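Local structure of 5-formyltetrahydrofolate cyclo-ligase family protein (Bacillus anthracis, 2JCB) at residues K47-A52 with E72-E77; G78-V83 with A124-L129; Q130-V135 with G149-Y154; G134-Y137 with R143-Y146. The protein probably catalyses the ATP- and magnesium-dependent closure of 5-formyltetrahydrofolate to 5,10-methenyltetrahydrofolate, and holds ADP, magnesium and phosphate in its nucleotide pocket. All blocks are in the same frame, centred on the assembly; numbering follows the deposited sequence.

Interaction 1. Residues K47-A52 with E72-E77; sequences KEWAEA and EKAWKE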
# COMPACT_ATOMS: atom_id res chain seq x y z
N LYS A 47 -4.65 12.10 -11.89
CA LYS A 47 -5.38 13.26 -11.35
C LYS A 47 -5.38 13.28 -9.80
O LYS A 47 -5.18 14.33 -9.20
CB LYS A 47 -6.79 13.27 -11.90
CG LYS A 47 -7.72 14.33 -11.33
CD LYS A 47 -9.09 14.16 -12.03
CE LYS A 47 -10.20 14.91 -11.30
NZ LYS A 47 -10.15 16.30 -11.74
N GLU A 48 -5.61 12.13 -9.18
CA GLU A 48 -5.71 12.08 -7.73
C GLU A 48 -4.38 12.32 -7.03
O GLU A 48 -4.39 12.81 -5.91
CB GLU A 48 -6.36 10.80 -7.23
CG GLU A 48 -5.63 9.56 -7.61
CD GLU A 48 -6.16 8.93 -8.88
OE1 GLU A 48 -6.40 9.64 -9.89
OE2 GLU A 48 -6.33 7.70 -8.87
N TRP A 49 -3.26 12.05 -7.70
CA TRP A 49 -1.94 12.49 -7.18
C TRP A 49 -1.80 13.99 -7.23
O TRP A 49 -1.52 14.65 -6.23
CB TRP A 49 -0.79 11.83 -7.99
CG TRP A 49 0.58 12.39 -7.63
CD1 TRP A 49 1.20 13.44 -8.20
CD2 TRP A 49 1.41 11.96 -6.54
NE1 TRP A 49 2.42 13.68 -7.58
CE2 TRP A 49 2.57 12.77 -6.56
CE3 TRP A 49 1.30 10.94 -5.59
CZ2 TRP A 49 3.62 12.61 -5.62
CZ3 TRP A 49 2.34 10.77 -4.65
CH2 TRP A 49 3.47 11.62 -4.67
N ALA A 50 -2.02 14.54 -8.43
CA ALA A 50 -1.85 15.94 -8.65
C ALA A 50 -2.69 16.74 -7.66
O ALA A 50 -2.23 17.74 -7.12
CB ALA A 50 -2.23 16.28 -10.09
N GLU A 51 -3.92 16.28 -7.41
CA GLU A 51 -4.86 17.03 -6.58
C GLU A 51 -4.73 16.85 -5.05
O GLU A 51 -5.23 17.73 -4.28
CB GLU A 51 -6.30 16.73 -7.01
CG GLU A 51 -6.62 17.34 -8.37
CD GLU A 51 -8.04 17.06 -8.81
OE1 GLU A 51 -8.73 16.25 -8.15
OE2 GLU A 51 -8.47 17.65 -9.83
N ALA A 52 -4.06 15.77 -4.63
CA ALA A 52 -4.00 15.41 -3.19
C ALA A 52 -3.10 16.41 -2.50
O ALA A 52 -1.99 16.70 -2.98
CB ALA A 52 -3.41 14.06 -2.99
N GLU A 72 9.61 11.39 -1.36
CA GLU A 72 10.46 12.50 -1.75
C GLU A 72 9.80 13.50 -2.72
O GLU A 72 9.92 14.72 -2.54
CB GLU A 72 11.75 11.93 -2.29
CG GLU A 72 12.54 11.20 -1.16
CD GLU A 72 13.82 10.65 -1.66
OE1 GLU A 72 13.79 9.90 -2.67
OE2 GLU A 72 14.86 10.99 -1.06
N LYS A 73 9.08 12.93 -3.69
CA LYS A 73 8.34 13.72 -4.71
C LYS A 73 7.23 14.50 -4.03
O LYS A 73 7.06 15.67 -4.28
CB LYS A 73 7.71 12.76 -5.73
CG LYS A 73 7.08 13.42 -7.00
CD LYS A 73 8.11 14.06 -7.85
CE LYS A 73 7.63 14.20 -9.28
NZ LYS A 73 8.84 14.55 -10.10
N ALA A 74 6.44 13.83 -3.18
CA ALA A 74 5.39 14.50 -2.43
C ALA A 74 5.94 15.69 -1.63
O ALA A 74 5.40 16.83 -1.69
CB ALA A 74 4.61 13.49 -1.53
N TRP A 75 7.03 15.45 -0.89
CA TRP A 75 7.68 16.55 -0.16
C TRP A 75 8.08 17.69 -1.09
O TRP A 75 7.83 18.85 -0.78
CB TRP A 75 8.90 16.08 0.60
CG TRP A 75 8.60 15.26 1.82
CD1 TRP A 75 7.47 15.31 2.59
CD2 TRP A 75 9.47 14.32 2.45
NE1 TRP A 75 7.58 14.45 3.64
CE2 TRP A 75 8.81 13.83 3.59
CE3 TRP A 75 10.77 13.87 2.17
CZ2 TRP A 75 9.38 12.87 4.44
CZ3 TRP A 75 11.33 12.90 3.00
CH2 TRP A 75 10.64 12.42 4.13
N LYS A 76 8.65 17.34 -2.24
CA LYS A 76 9.09 18.33 -3.21
C LYS A 76 7.94 19.20 -3.74
O LYS A 76 8.11 20.41 -3.95
CB LYS A 76 9.81 17.64 -4.36
CG LYS A 76 10.64 18.58 -5.21
CD LYS A 76 10.88 17.96 -6.56
CE LYS A 76 11.74 18.89 -7.42
NZ LYS A 76 11.94 18.29 -8.77
N GLU A 77 6.78 18.56 -3.90
CA GLU A 77 5.55 19.17 -4.41
C GLU A 77 4.75 19.92 -3.32
O GLU A 77 3.69 20.49 -3.60
CB GLU A 77 4.72 18.10 -5.15
CG GLU A 77 5.47 17.65 -6.40
CD GLU A 77 4.72 16.76 -7.32
OE1 GLU A 77 3.77 16.10 -6.89
OE2 GLU A 77 5.11 16.67 -8.50

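Interaction 2. Residues G78-V83 with A124-L129; sequences GKRVVV and ADEIDL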
# COMPACT_ATOMS: atom_id res chain seq x y z
N GLY A 78 5.24 19.90 -2.08
CA GLY A 78 4.55 20.55 -0.98
C GLY A 78 3.38 19.75 -0.42
O GLY A 78 2.55 20.34 0.31
N LYS A 79 3.30 18.44 -0.71
CA LYS A 79 2.21 17.67 -0.19
C LYS A 79 2.60 17.22 1.22
O LYS A 79 3.80 17.03 1.47
CB LYS A 79 1.97 16.41 -1.04
CG LYS A 79 1.70 16.76 -2.51
CD LYS A 79 1.35 15.45 -3.20
CE LYS A 79 1.18 15.64 -4.70
NZ LYS A 79 0.07 16.58 -5.02
N ARG A 80 1.62 17.01 2.09
CA ARG A 80 1.86 16.50 3.44
C ARG A 80 1.87 15.00 3.28
O ARG A 80 1.04 14.46 2.56
CB ARG A 80 0.72 16.93 4.37
CG ARG A 80 0.78 16.33 5.73
CD ARG A 80 -0.11 17.08 6.68
NE ARG A 80 -1.51 16.93 6.32
CZ ARG A 80 -2.52 17.32 7.09
NH1 ARG A 80 -2.27 17.87 8.27
NH2 ARG A 80 -3.79 17.12 6.69
N VAL A 81 2.84 14.36 3.93
CA VAL A 81 3.00 12.91 3.83
C VAL A 81 2.73 12.29 5.21
O VAL A 81 3.28 12.74 6.22
CB VAL A 81 4.45 12.53 3.40
CG1 VAL A 81 4.64 11.06 3.51
CG2 VAL A 81 4.71 12.90 1.94
N VAL A 82 1.85 11.30 5.21
CA VAL A 82 1.52 10.51 6.45
C VAL A 82 1.79 9.02 6.25
O VAL A 82 1.42 8.42 5.23
CB VAL A 82 0.10 10.81 7.05
CG1 VAL A 82 -0.06 12.28 7.33
CG2 VAL A 82 -1.01 10.31 6.13
N VAL A 83 2.39 8.40 7.27
CA VAL A 83 2.76 6.97 7.22
C VAL A 83 2.22 6.27 8.50
O VAL A 83 2.07 6.94 9.54
CB VAL A 83 4.30 6.84 7.17
CG1 VAL A 83 4.81 7.37 5.81
CG2 VAL A 83 4.96 7.72 8.29
N ALA A 124 -8.26 10.52 9.43
CA ALA A 124 -8.62 9.96 8.11
C ALA A 124 -9.37 10.94 7.19
O ALA A 124 -9.15 10.94 5.97
CB ALA A 124 -9.43 8.69 8.28
N ASP A 125 -10.21 11.80 7.76
CA ASP A 125 -10.96 12.74 6.93
C ASP A 125 -10.08 13.90 6.40
O ASP A 125 -10.55 14.76 5.65
CB ASP A 125 -12.21 13.25 7.69
CG ASP A 125 -11.87 14.14 8.87
OD1 ASP A 125 -10.77 14.77 8.87
OD2 ASP A 125 -12.71 14.25 9.81
N GLU A 126 -8.80 13.92 6.79
CA GLU A 126 -7.83 14.93 6.31
C GLU A 126 -6.82 14.36 5.29
O GLU A 126 -5.93 15.07 4.80
CB GLU A 126 -7.07 15.49 7.51
CG GLU A 126 -7.89 16.45 8.29
CD GLU A 126 -7.07 17.22 9.29
OE1 GLU A 126 -7.65 17.59 10.34
OE2 GLU A 126 -5.86 17.47 9.01
N ILE A 127 -6.95 13.09 4.98
CA ILE A 127 -6.02 12.43 4.10
C ILE A 127 -6.74 12.28 2.74
O ILE A 127 -7.79 11.68 2.68
CB ILE A 127 -5.58 11.03 4.65
CG1 ILE A 127 -4.91 11.17 6.05
CG2 ILE A 127 -4.71 10.28 3.61
CD1 ILE A 127 -4.67 9.84 6.81
N ASP A 128 -6.19 12.89 1.70
CA ASP A 128 -6.87 12.97 0.38
C ASP A 128 -6.76 11.67 -0.42
O ASP A 128 -7.76 11.22 -1.06
CB ASP A 128 -6.36 14.17 -0.40
CG ASP A 128 -6.58 15.46 0.32
OD1 ASP A 128 -7.71 15.69 0.83
OD2 ASP A 128 -5.63 16.26 0.38
N LEU A 129 -5.60 11.03 -0.31
CA LEU A 129 -5.31 9.82 -1.04
C LEU A 129 -4.55 8.85 -0.16
O LEU A 129 -3.57 9.24 0.49
CB LEU A 129 -4.43 10.22 -2.24
CG LEU A 129 -3.91 9.08 -3.13
CD1 LEU A 129 -5.12 8.36 -3.82
CD2 LEU A 129 -2.84 9.61 -4.13
O HOH W 1 -3.77 17.71 10.81

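Interaction 3. Residues Q130-V135 with G149-Y154; sequences QIVPGV and GYYDRY. With MG (magnesium ion), chain E; ADP (adenosine-5'-diphosphate), chain C; PO4 (phosphate ion), chain D.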
# COMPACT_ATOMS: atom_id res chain seq x y z
N GLN A 130 -4.99 7.60 -0.15
CA GLN A 130 -4.24 6.52 0.50
C GLN A 130 -3.69 5.60 -0.55
O GLN A 130 -4.46 5.06 -1.33
CB GLN A 130 -5.16 5.73 1.42
CG GLN A 130 -5.41 6.53 2.74
CD GLN A 130 -4.21 6.39 3.75
OE1 GLN A 130 -3.15 5.92 3.41
NE2 GLN A 130 -4.45 6.81 5.01
N ILE A 131 -2.36 5.46 -0.54
CA ILE A 131 -1.66 4.55 -1.43
C ILE A 131 -1.60 3.24 -0.61
O ILE A 131 -0.80 3.16 0.36
CB ILE A 131 -0.32 5.15 -1.85
CG1 ILE A 131 -0.63 6.42 -2.71
CG2 ILE A 131 0.46 4.11 -2.62
CD1 ILE A 131 0.61 7.23 -3.12
N VAL A 132 -2.32 2.19 -1.02
CA VAL A 132 -2.57 1.06 -0.13
C VAL A 132 -1.61 -0.05 -0.54
O VAL A 132 -1.53 -0.34 -1.70
CB VAL A 132 -4.05 0.63 -0.24
CG1 VAL A 132 -4.30 -0.76 0.45
CG2 VAL A 132 -4.99 1.77 0.28
N PRO A 133 -0.79 -0.58 0.39
CA PRO A 133 0.11 -1.71 0.04
C PRO A 133 -0.59 -3.05 -0.08
O PRO A 133 -1.73 -3.18 0.29
CB PRO A 133 1.08 -1.76 1.24
CG PRO A 133 0.13 -1.41 2.40
CD PRO A 133 -0.69 -0.22 1.82
N GLY A 134 0.10 -4.07 -0.55
CA GLY A 134 -0.63 -5.30 -0.74
C GLY A 134 0.21 -6.27 -1.48
O GLY A 134 1.26 -5.87 -2.00
N VAL A 135 -0.28 -7.51 -1.48
CA VAL A 135 0.39 -8.65 -2.11
C VAL A 135 -0.23 -8.96 -3.48
O VAL A 135 0.47 -9.06 -4.48
CB VAL A 135 0.50 -9.91 -1.19
CG1 VAL A 135 1.18 -11.02 -1.92
CG2 VAL A 135 1.28 -9.56 0.05
N GLY A 149 -4.70 -7.83 8.26
CA GLY A 149 -6.01 -7.26 8.07
C GLY A 149 -6.07 -5.81 8.51
O GLY A 149 -7.13 -5.30 8.83
N TYR A 150 -4.93 -5.14 8.54
CA TYR A 150 -4.91 -3.72 8.91
C TYR A 150 -5.71 -2.80 7.97
O TYR A 150 -6.50 -1.96 8.43
CB TYR A 150 -3.47 -3.17 8.98
CG TYR A 150 -2.74 -3.58 10.24
CD1 TYR A 150 -2.93 -2.88 11.44
CD2 TYR A 150 -1.82 -4.62 10.20
CE1 TYR A 150 -2.22 -3.21 12.57
CE2 TYR A 150 -1.12 -4.99 11.35
CZ TYR A 150 -1.32 -4.26 12.52
OH TYR A 150 -0.64 -4.61 13.66
N TYR A 151 -5.47 -2.93 6.68
CA TYR A 151 -6.19 -2.06 5.73
C TYR A 151 -7.65 -2.42 5.62
O TYR A 151 -8.48 -1.53 5.49
CB TYR A 151 -5.49 -1.96 4.37
CG TYR A 151 -4.32 -0.99 4.44
CD1 TYR A 151 -3.08 -1.38 4.96
CD2 TYR A 151 -4.48 0.37 4.10
CE1 TYR A 151 -2.01 -0.44 5.06
CE2 TYR A 151 -3.43 1.31 4.18
CZ TYR A 151 -2.20 0.88 4.67
OH TYR A 151 -1.17 1.74 4.77
N ASP A 152 -7.99 -3.72 5.74
CA ASP A 152 -9.37 -4.13 5.73
C ASP A 152 -10.14 -3.37 6.83
O ASP A 152 -11.25 -2.92 6.59
CB ASP A 152 -9.49 -5.64 5.91
CG ASP A 152 -9.23 -6.40 4.62
OD1 ASP A 152 -9.30 -5.80 3.51
OD2 ASP A 152 -8.94 -7.61 4.68
N ARG A 153 -9.53 -3.21 8.02
CA ARG A 153 -10.17 -2.56 9.14
C ARG A 153 -10.20 -1.05 8.92
O ARG A 153 -11.21 -0.39 9.17
CB ARG A 153 -9.45 -2.90 10.44
CG ARG A 153 -9.60 -4.34 10.85
CD ARG A 153 -8.81 -4.56 12.13
NE ARG A 153 -9.05 -5.84 12.80
CZ ARG A 153 -8.49 -6.98 12.40
NH1 ARG A 153 -8.70 -8.08 13.10
NH2 ARG A 153 -7.73 -7.00 11.30
N TYR A 154 -9.07 -0.51 8.51
CA TYR A 154 -8.91 0.93 8.31
C TYR A 154 -9.84 1.46 7.21
O TYR A 154 -10.46 2.50 7.38
CB TYR A 154 -7.47 1.24 7.92
CG TYR A 154 -7.24 2.70 7.69
CD1 TYR A 154 -7.05 3.57 8.77
CD2 TYR A 154 -7.21 3.24 6.41
CE1 TYR A 154 -6.84 4.89 8.59
CE2 TYR A 154 -7.01 4.61 6.21
CZ TYR A 154 -6.82 5.43 7.31
OH TYR A 154 -6.59 6.76 7.17
MG MG E . -8.18 -9.05 3.66
PB ADP C . -5.13 -9.44 4.57
O1B ADP C . -3.99 -8.69 5.25
O2B ADP C . -4.65 -10.19 3.38
O3B ADP C . -6.27 -8.46 4.39
PA ADP C . -7.07 -11.15 5.95
O1A ADP C . -8.10 -10.68 4.96
O2A ADP C . -6.98 -12.58 6.14
O3A ADP C . -5.59 -10.55 5.64
O5' ADP C . -7.47 -10.54 7.39
C5' ADP C . -6.70 -11.05 8.51
C4' ADP C . -7.54 -11.11 9.76
O4' ADP C . -8.11 -9.83 9.97
C3' ADP C . -8.68 -12.11 9.57
O3' ADP C . -8.57 -13.06 10.62
C2' ADP C . -9.94 -11.28 9.67
O2' ADP C . -10.88 -11.86 10.52
C1' ADP C . -9.49 -9.96 10.29
N9 ADP C . -10.27 -8.78 9.83
C8 ADP C . -10.15 -8.16 8.65
N7 ADP C . -10.98 -7.09 8.58
C5 ADP C . -11.65 -7.00 9.73
C6 ADP C . -12.67 -6.08 10.30
N6 ADP C . -13.14 -5.03 9.59
N1 ADP C . -13.06 -6.29 11.56
C2 ADP C . -12.61 -7.33 12.28
N3 ADP C . -11.68 -8.20 11.83
C4 ADP C . -11.15 -8.09 10.58
P PO4 D . -2.57 -5.45 5.68
O1 PO4 D . -3.71 -4.70 5.41
O2 PO4 D . -2.44 -6.75 4.94
O3 PO4 D . -1.30 -4.62 5.30
O4 PO4 D . -2.48 -5.88 7.14
O HOH W 2 -1.30 3.88 3.03
O HOH W 3 -8.15 -7.72 2.01
O HOH W 4 -7.21 -10.54 2.23

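Interaction 4. Residues G134-Y137 with R143-Y146; sequences GVAY and RIGY. With ADP (adenosine-5'-diphosphate), chain C; PO4 (phosphate ion), chain D.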
# COMPACT_ATOMS: atom_id res chain seq x y z
N GLY A 134 0.10 -4.07 -0.55
CA GLY A 134 -0.63 -5.30 -0.74
C GLY A 134 0.21 -6.27 -1.48
O GLY A 134 1.26 -5.87 -2.00
N VAL A 135 -0.28 -7.51 -1.48
CA VAL A 135 0.39 -8.65 -2.11
C VAL A 135 -0.23 -8.96 -3.48
O VAL A 135 0.47 -9.06 -4.48
CB VAL A 135 0.50 -9.91 -1.19
CG1 VAL A 135 1.18 -11.02 -1.92
CG2 VAL A 135 1.28 -9.56 0.05
N ALA A 136 -1.53 -9.24 -3.51
CA ALA A 136 -2.13 -9.65 -4.80
C ALA A 136 -3.43 -8.93 -5.02
O ALA A 136 -4.10 -8.51 -4.06
CB ALA A 136 -2.37 -11.11 -4.81
N TYR A 137 -3.80 -8.74 -6.30
CA TYR A 137 -5.02 -7.99 -6.60
C TYR A 137 -5.75 -8.61 -7.78
O TYR A 137 -5.14 -9.32 -8.58
CB TYR A 137 -4.66 -6.55 -6.99
CG TYR A 137 -3.80 -5.75 -5.99
CD1 TYR A 137 -4.39 -4.93 -5.04
CD2 TYR A 137 -2.41 -5.86 -6.03
CE1 TYR A 137 -3.56 -4.24 -4.12
CE2 TYR A 137 -1.58 -5.18 -5.15
CZ TYR A 137 -2.17 -4.36 -4.21
OH TYR A 137 -1.33 -3.69 -3.32
N ARG A 143 -8.20 -7.50 -3.06
CA ARG A 143 -6.87 -7.33 -2.48
C ARG A 143 -6.57 -8.38 -1.42
O ARG A 143 -7.41 -8.70 -0.57
CB ARG A 143 -6.69 -5.90 -1.94
CG ARG A 143 -5.46 -5.75 -1.13
CD ARG A 143 -5.33 -4.32 -0.59
NE ARG A 143 -4.29 -4.32 0.40
CZ ARG A 143 -4.42 -4.66 1.69
NH1 ARG A 143 -3.32 -4.67 2.44
NH2 ARG A 143 -5.58 -5.05 2.21
N ILE A 144 -5.42 -9.02 -1.57
CA ILE A 144 -4.80 -9.80 -0.49
C ILE A 144 -3.59 -9.00 0.01
O ILE A 144 -2.74 -8.59 -0.79
CB ILE A 144 -4.31 -11.20 -0.97
CG1 ILE A 144 -5.47 -12.10 -1.38
CG2 ILE A 144 -3.57 -11.92 0.20
CD1 ILE A 144 -5.04 -13.34 -2.11
N GLY A 145 -3.52 -8.80 1.33
CA GLY A 145 -2.36 -8.15 1.93
C GLY A 145 -1.46 -9.21 2.58
O GLY A 145 -1.37 -10.36 2.11
N TYR A 146 -0.85 -8.83 3.70
CA TYR A 146 0.18 -9.65 4.38
C TYR A 146 -0.32 -10.53 5.48
O TYR A 146 0.42 -11.36 6.02
CB TYR A 146 1.32 -8.73 4.90
CG TYR A 146 2.11 -8.21 3.77
CD1 TYR A 146 3.10 -8.99 3.16
CD2 TYR A 146 1.82 -6.98 3.23
CE1 TYR A 146 3.80 -8.51 2.07
CE2 TYR A 146 2.50 -6.49 2.13
CZ TYR A 146 3.48 -7.26 1.57
OH TYR A 146 4.13 -6.72 0.48
PB ADP C . -5.13 -9.44 4.57
O1B ADP C . -3.99 -8.69 5.25
O2B ADP C . -4.65 -10.19 3.38
O3B ADP C . -6.27 -8.46 4.39
PA ADP C . -7.07 -11.15 5.95
O1A ADP C . -8.10 -10.68 4.96
O2A ADP C . -6.98 -12.58 6.14
O3A ADP C . -5.59 -10.55 5.64
O5' ADP C . -7.47 -10.54 7.39
C5' ADP C . -6.70 -11.05 8.51
C4' ADP C . -7.54 -11.11 9.76
O4' ADP C . -8.11 -9.83 9.97
C3' ADP C . -8.68 -12.11 9.57
O3' ADP C . -8.57 -13.06 10.62
C2' ADP C . -9.94 -11.28 9.67
O2' ADP C . -10.88 -11.86 10.52
C1' ADP C . -9.49 -9.96 10.29
N9 ADP C . -10.27 -8.78 9.83
C8 ADP C . -10.15 -8.16 8.65
N7 ADP C . -10.98 -7.09 8.58
C5 ADP C . -11.65 -7.00 9.73
C6 ADP C . -12.67 -6.08 10.30
N6 ADP C . -13.14 -5.03 9.59
N1 ADP C . -13.06 -6.29 11.56
C2 ADP C . -12.61 -7.33 12.28
N3 ADP C . -11.68 -8.20 11.83
C4 ADP C . -11.15 -8.09 10.58
P PO4 D . -2.57 -5.45 5.68
O1 PO4 D . -3.71 -4.70 5.41
O2 PO4 D . -2.44 -6.75 4.94
O3 PO4 D . -1.30 -4.62 5.30
O4 PO4 D . -2.48 -5.88 7.14
O HOH W 5 3.90 -6.15 -2.39

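Interaction 1. Residues K47-A52 with E72-E77
W49 of the short helix 47-51 reaches across to K73 and A74 of helix 68-76 and to E77 just after them; helix 68-76 is the helix of a beta-alpha-beta crossover that joins the parallel neighbours 54-56 and 80-87 in the mixed sheet of this Rossmann-like fold. Almost all of the bridging is done by the indole. Its CB leaves the helix with CG anti to the backbone N (chi1 172°), which carries the ring out across the gap between the two segments. Along the five-membered ring, CD1 lies 3.9 Å from E77 OE1, and the next atom, NE1, donates to that same oxygen at 2.9 Å. On the six-membered ring, CZ2 rests against K73 CG at 3.8 Å, and CH2 meets the methyl A74 CB, also at 3.8 Å. K73 bends at chi2, which leaves its CB and CG as the parts that touch the indole. Y44 of helix 29-44 also meets the indole, and K79 makes a cation-pi contact with it. The hydrogen bond at NE1 is distinctly bent, 134° at the hydrogen: E77 OE1 is met on its syn side, and it lies 28° out of the indole plane.

Interaction 2. Residues G78-V83 with A124-L129
R80 and E126 meet through one salt bridge, R80 NH2 to E126 OE2 at 3.1 Å, at the outer end of a contact between strand 80-87 and the connection that enters the sheet again at strand 129-131. The guanidinium and carboxylate planes are only 16° apart, and the oxygen accepts through its anti lone pair, on the side away from OE1. One N-H at the guanidinium edge thus makes a single, nearly in-plane bond, not a two-pronged pairing. A bend at chi3 (66°) in the otherwise extended arginine chain brings the group round to it. The second terminal nitrogen is served by water: R80 NH1 donates to a water 3.0 Å away, and that water donates in turn to E126 OE2 at 2.8 Å. The inner nitrogen, R80 NE, is bonded to T54 OG1 on the adjacent strand. One step inward, V82 CG2 touches I127 CD1 at 3.8 Å, and both side chains also touch F95 of strand 92-98. The 3-10 turn 124-126 is closed by I127 N on A124 O, while I127 O accepts from Y158 OH. D128 OD2 takes the backbone N of both K53 and T54, which ties the end of this connection to the start of strand 54-56. The charged pair thus has an exposed glutamate at one end and a threonine-anchored arginine at the other. With water sharing the carboxylate oxygen, its electrostatic pull is probably moderated by solvent, whereas V82 and I127 beside it are buried.

Interaction 3. Residues Q130-V135 with G149-Y154
V132 and Y151 bring the backbones nearest, CA to CA 7.6 Å, where the chain following strand 129-131 runs past the first turn of helix 150-154. The Y151 ring fills the gap. P133 CD sits over one face, 3.8 Å from the centroid of the Y151 ring and 27° off its normal, a CH-pi contact, while V132 CG1 approaches Y151 CD2 obliquely. At the tip, Y151 OH donates to a water that itself donates to Q130 OE1 and I131 O, so one water joins strand and helix. A bend at chi2 (-80°) helps bring the Q130 amide to this water and to Y154, where Q130 NE2 makes a weak bond to Y154 OH at 3.0 Å. G149 is the N-cap, and the N-H groups of the helix start point at anions: G149 N donates to ADP O1B, and the N atoms of Y150 and Y151 donate to the phosphate, Y151 N to O1 at 2.8 Å. D152 OD2 binds magnesium at 1.9 Å, a site shared with D181, two ADP oxygens and two waters. R153 sets one guanidinium face against the adenine, with ADP C4 3.4 Å from the guanidinium plane and over its centre. The strand pairs with 54-56 and 161-165 on its flanks, whereas the helix packs Y151 and Y154 against M93 and F95 of strand 92-98.

Interaction 4. Residues G134-Y137 with R143-Y146
V135 and Y146 cross obliquely, with the methyl V135 CG2 poised over one face of the tyrosine ring, 3.5 Å from its centroid and 17° off the normal: a CH-pi contact at the open end of the hairpin formed by strands 136-137 and 143-144. With chi1 of V135 at 180°, CG2 stands anti to the carbonyl carbon, beside the backbone N, and from there it reaches the tyrosine face. Y137 and R143 behave differently. They lie side by side on one face of the hairpin and point the same way, the aliphatic part of the arginine running beside Y137 CD1 and CE1, with R143 CG 3.9 Å from Y137 CE1. On the other face A136 and I144 sit paired. The same strands carry a classic beta bulge, in which V135 and A136 both face I144: I144 O accepts from both V135 N (2.8 Å) and A136 N (3.0 Å), and I144 N returns a bond to A136 O. A water links G134 O with Y146 OH. The extended R143 chain is pinned partway by NE on P133 O, and its tip gives NH1 to phosphate O1 at 3.0 Å. Beyond the bulge, G145 N donates to ADP O2B at 2.7 Å, and Y146 N to phosphate O2 at 2.9 Å. Although the phosphate probably came from the crystallisation liquor, two main-chain N-H groups and one guanidinium converge on adjoining anions, an arrangement consistent with a site suited to phosphoryl groups.

Interactions 1 and 2 adjoin on the side of the chain's centre away from interaction 4: K79 NZ lies 2.8 Å from W49 O, and A74 O lies 2.8 Å from K79 N as helix 68-76 gives way to strand 80-87. Interaction 2 reaches interaction 3 through Y154, whose OH is 3.6 Å from I127 CD1. Interactions 3 and 4, with centres about 8 Å apart, share G134 and V135 and together frame the ADP-phosphate site; between them Y151 CB and R143 NH2 are 3.8 Å apart. The centre of interaction 1 is about 24 Å from that of interaction 4, well away from the nucleotide, so the four contacts run from outer packing to the pocket.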